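Local coordinates for protein ORF10 (Moritella marina, PDB 6RIW) that probably extends acyl chains on an acyl carrier protein, its ketosynthase-chain length factor didomain belonging to a polyunsaturated fatty acid synthase, at residues Ser774-Leu787 and Asn812-Ser824. Sequence-based numbering, arbitrary orientation.
Sequences SNAKAITIAADKAL and NAEKTALPTLYPS
Ile779 is a knob in a hole formed by Ala813, Glu814, Ala817 and Leu818, where two helices of the second thiolase-like domain pack at 38°, their axes 8.5 Å apart. Its two branches part company: CG2, anti to the backbone N (chi1 -65° for CG1), presses on Ala817 CB at 3.6 Å and touches Leu818 CD2 at 4.0 Å, the Ile779 and Leu818 side chains meeting at about a right angle, while CD1 packs against Ala813 O and Glu814 CG. An alanine in place of Ile779 would probably open a gap where CG2 and CD1 now sit, leaving Leu818 CD2 and Glu814 CG without their contact on the facing helix. Near the start of 776-787, Ala776 CB meets Ala817 CB and, at 3.7 Å, Thr816 CG2, and Ala813 CB lies against Ser774 O. Further along, Leu821 CD1 lies 3.6 Å from Ala783 CB. At the far end Tyr822 OH, hydrogen-bonded to His879 NE2, sits 3.7 Å from Leu787 CD1. Behind this layer, Cys877 of strand 876-884 backs Ile779, and Glu814 turns its carboxylate to the backbone N of His803 and Ala804. Asn775 caps the helix that follows it, OD1 accepting from Ala778 N at 2.9 Å.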
# COMPACT_ATOMS: atom_id res chain seq x y z
N SER A 774 -9.39 -21.02 0.97
CA SER A 774 -8.58 -21.26 2.15
C SER A 774 -8.72 -22.66 2.73
O SER A 774 -8.14 -22.94 3.79
CB SER A 774 -8.94 -20.25 3.27
OG SER A 774 -8.60 -18.92 2.90
N ASN A 775 -9.49 -23.55 2.09
CA ASN A 775 -9.73 -24.86 2.69
C ASN A 775 -8.72 -25.89 2.20
O ASN A 775 -7.80 -25.58 1.43
CB ASN A 775 -11.16 -25.32 2.42
CG ASN A 775 -11.49 -25.39 0.94
OD1 ASN A 775 -10.61 -25.30 0.09
ND2 ASN A 775 -12.77 -25.55 0.63
N ALA A 776 -8.87 -27.13 2.68
CA ALA A 776 -7.94 -28.19 2.31
C ALA A 776 -7.92 -28.41 0.80
O ALA A 776 -6.88 -28.74 0.23
CB ALA A 776 -8.30 -29.49 3.03
N LYS A 777 -9.08 -28.28 0.16
CA LYS A 777 -9.15 -28.47 -1.29
C LYS A 777 -8.30 -27.44 -2.02
O LYS A 777 -7.55 -27.78 -2.94
CB LYS A 777 -10.60 -28.38 -1.74
CG LYS A 777 -10.82 -28.62 -3.22
CD LYS A 777 -10.57 -30.09 -3.57
CE LYS A 777 -10.94 -30.40 -5.03
NZ LYS A 777 -10.02 -31.39 -5.66
N ALA A 778 -8.40 -26.17 -1.60
CA ALA A 778 -7.59 -25.12 -2.19
C ALA A 778 -6.10 -25.40 -2.01
O ALA A 778 -5.31 -25.16 -2.93
CB ALA A 778 -7.94 -23.75 -1.59
N ILE A 779 -5.71 -25.91 -0.84
CA ILE A 779 -4.31 -26.28 -0.63
C ILE A 779 -3.86 -27.34 -1.63
O ILE A 779 -2.79 -27.23 -2.25
CB ILE A 779 -4.11 -26.76 0.82
CG1 ILE A 779 -4.37 -25.59 1.79
CG2 ILE A 779 -2.70 -27.28 1.00
CD1 ILE A 779 -4.31 -25.98 3.25
N THR A 780 -4.65 -28.40 -1.79
CA THR A 780 -4.22 -29.46 -2.71
C THR A 780 -4.18 -28.97 -4.15
O THR A 780 -3.30 -29.39 -4.91
CB THR A 780 -5.13 -30.69 -2.57
OG1 THR A 780 -6.44 -30.37 -3.03
CG2 THR A 780 -5.22 -31.10 -1.14
N ILE A 781 -5.09 -28.06 -4.53
CA ILE A 781 -5.09 -27.54 -5.89
C ILE A 781 -3.84 -26.70 -6.14
O ILE A 781 -3.18 -26.84 -7.18
CB ILE A 781 -6.36 -26.72 -6.16
CG1 ILE A 781 -7.57 -27.65 -6.31
CG2 ILE A 781 -6.16 -25.86 -7.41
CD1 ILE A 781 -8.90 -26.92 -6.36
N ALA A 782 -3.52 -25.81 -5.20
CA ALA A 782 -2.32 -25.00 -5.33
C ALA A 782 -1.07 -25.86 -5.30
O ALA A 782 -0.12 -25.61 -6.04
CB ALA A 782 -2.27 -23.93 -4.23
N ALA A 783 -1.03 -26.87 -4.41
CA ALA A 783 0.14 -27.73 -4.35
C ALA A 783 0.35 -28.49 -5.66
O ALA A 783 1.48 -28.62 -6.14
CB ALA A 783 -0.02 -28.70 -3.18
N ASP A 784 -0.73 -29.02 -6.23
CA ASP A 784 -0.60 -29.74 -7.50
C ASP A 784 -0.07 -28.83 -8.60
O ASP A 784 0.75 -29.24 -9.43
CB ASP A 784 -1.95 -30.33 -7.90
CG ASP A 784 -1.90 -31.00 -9.28
OD1 ASP A 784 -1.08 -31.93 -9.47
OD2 ASP A 784 -2.66 -30.57 -10.18
N LYS A 785 -0.55 -27.58 -8.64
CA LYS A 785 -0.03 -26.65 -9.64
C LYS A 785 1.45 -26.42 -9.43
O LYS A 785 2.23 -26.37 -10.39
CB LYS A 785 -0.76 -25.31 -9.58
CG LYS A 785 -2.24 -25.30 -9.93
CD LYS A 785 -2.72 -23.86 -9.93
CE LYS A 785 -4.23 -23.76 -9.89
NZ LYS A 785 -4.67 -22.33 -9.84
N ALA A 786 1.87 -26.24 -8.18
CA ALA A 786 3.25 -25.88 -7.91
C ALA A 786 4.18 -27.06 -8.18
O ALA A 786 5.29 -26.88 -8.70
CB ALA A 786 3.39 -25.37 -6.47
N LEU A 787 3.73 -28.28 -7.86
CA LEU A 787 4.56 -29.45 -8.13
C LEU A 787 4.71 -29.66 -9.64
O LEU A 787 5.81 -29.96 -10.12
CB LEU A 787 3.97 -30.69 -7.46
CG LEU A 787 3.99 -30.66 -5.92
CD1 LEU A 787 2.95 -31.62 -5.32
CD2 LEU A 787 5.38 -30.96 -5.38
N ASN A 812 -6.32 -26.24 10.81
CA ASN A 812 -7.08 -27.47 10.57
C ASN A 812 -7.12 -27.81 9.09
O ASN A 812 -7.05 -29.00 8.72
CB ASN A 812 -8.50 -27.35 11.14
CG ASN A 812 -8.51 -27.35 12.67
OD1 ASN A 812 -7.53 -27.73 13.32
ND2 ASN A 812 -9.60 -26.86 13.24
N ALA A 813 -7.20 -26.81 8.21
CA ALA A 813 -7.14 -27.10 6.78
C ALA A 813 -5.78 -27.69 6.41
O ALA A 813 -5.69 -28.63 5.60
CB ALA A 813 -7.44 -25.85 5.95
N GLU A 814 -4.70 -27.19 7.02
CA GLU A 814 -3.38 -27.74 6.73
C GLU A 814 -3.20 -29.14 7.32
O GLU A 814 -2.51 -29.97 6.73
CB GLU A 814 -2.28 -26.82 7.25
CG GLU A 814 -2.15 -25.51 6.45
CD GLU A 814 -0.87 -24.75 6.84
OE1 GLU A 814 -0.74 -24.42 8.05
OE2 GLU A 814 -0.02 -24.48 5.95
N LYS A 815 -3.79 -29.40 8.50
CA LYS A 815 -3.71 -30.74 9.08
C LYS A 815 -4.37 -31.78 8.19
O LYS A 815 -3.98 -32.95 8.20
CB LYS A 815 -4.36 -30.77 10.46
CG LYS A 815 -3.45 -30.45 11.61
CD LYS A 815 -4.24 -30.42 12.93
CE LYS A 815 -5.04 -31.70 13.10
NZ LYS A 815 -5.99 -31.60 14.27
N THR A 816 -5.37 -31.37 7.43
CA THR A 816 -6.02 -32.27 6.50
C THR A 816 -5.18 -32.43 5.23
O THR A 816 -4.84 -33.55 4.84
CB THR A 816 -7.44 -31.73 6.19
OG1 THR A 816 -8.23 -31.75 7.39
CG2 THR A 816 -8.15 -32.54 5.11
N ALA A 817 -4.77 -31.31 4.62
CA ALA A 817 -4.20 -31.36 3.28
C ALA A 817 -2.73 -31.80 3.25
O ALA A 817 -2.33 -32.57 2.37
CB ALA A 817 -4.34 -29.99 2.61
N LEU A 818 -1.89 -31.28 4.18
CA LEU A 818 -0.45 -31.47 4.02
C LEU A 818 -0.02 -32.91 4.26
O LEU A 818 0.80 -33.42 3.47
CB LEU A 818 0.32 -30.51 4.93
CG LEU A 818 0.10 -29.02 4.59
CD1 LEU A 818 0.95 -28.15 5.50
CD2 LEU A 818 0.39 -28.73 3.13
N PRO A 819 -0.48 -33.61 5.30
CA PRO A 819 -0.08 -35.03 5.45
C PRO A 819 -0.63 -35.90 4.34
O PRO A 819 -0.01 -36.91 4.00
CB PRO A 819 -0.64 -35.43 6.82
CG PRO A 819 -0.87 -34.11 7.56
CD PRO A 819 -1.25 -33.13 6.46
N THR A 820 -1.77 -35.52 3.75
CA THR A 820 -2.28 -36.24 2.59
C THR A 820 -1.39 -36.05 1.37
O THR A 820 -1.09 -37.01 0.65
CB THR A 820 -3.70 -35.77 2.29
OG1 THR A 820 -4.52 -36.01 3.45
CG2 THR A 820 -4.28 -36.51 1.10
N LEU A 821 -0.99 -34.81 1.10
CA LEU A 821 -0.11 -34.52 -0.03
C LEU A 821 1.25 -35.17 0.15
O LEU A 821 1.81 -35.73 -0.80
CB LEU A 821 0.07 -33.01 -0.18
CG LEU A 821 -1.10 -32.27 -0.82
CD1 LEU A 821 -1.07 -30.77 -0.49
CD2 LEU A 821 -1.10 -32.49 -2.33
N TYR A 822 1.80 -35.09 1.35
CA TYR A 822 3.20 -35.37 1.62
C TYR A 822 3.31 -36.30 2.82
O TYR A 822 3.84 -35.92 3.87
CB TYR A 822 3.96 -34.07 1.89
CG TYR A 822 3.84 -32.99 0.84
CD1 TYR A 822 4.39 -33.16 -0.42
CD2 TYR A 822 3.23 -31.76 1.14
CE1 TYR A 822 4.32 -32.16 -1.39
CE2 TYR A 822 3.14 -30.75 0.17
CZ TYR A 822 3.70 -30.96 -1.09
OH TYR A 822 3.64 -29.98 -2.06
N PRO A 823 2.83 -37.55 2.69
CA PRO A 823 2.72 -38.42 3.88
C PRO A 823 4.05 -38.76 4.53
O PRO A 823 4.08 -39.03 5.74
CB PRO A 823 2.01 -39.67 3.34
CG PRO A 823 2.31 -39.67 1.90
CD PRO A 823 2.34 -38.21 1.48
N SER A 824 5.15 -38.74 3.79
CA SER A 824 6.44 -39.08 4.36
C SER A 824 7.27 -37.87 4.78
O SER A 824 8.38 -38.04 5.30
CB SER A 824 7.23 -39.96 3.37
OG SER A 824 7.71 -39.20 2.29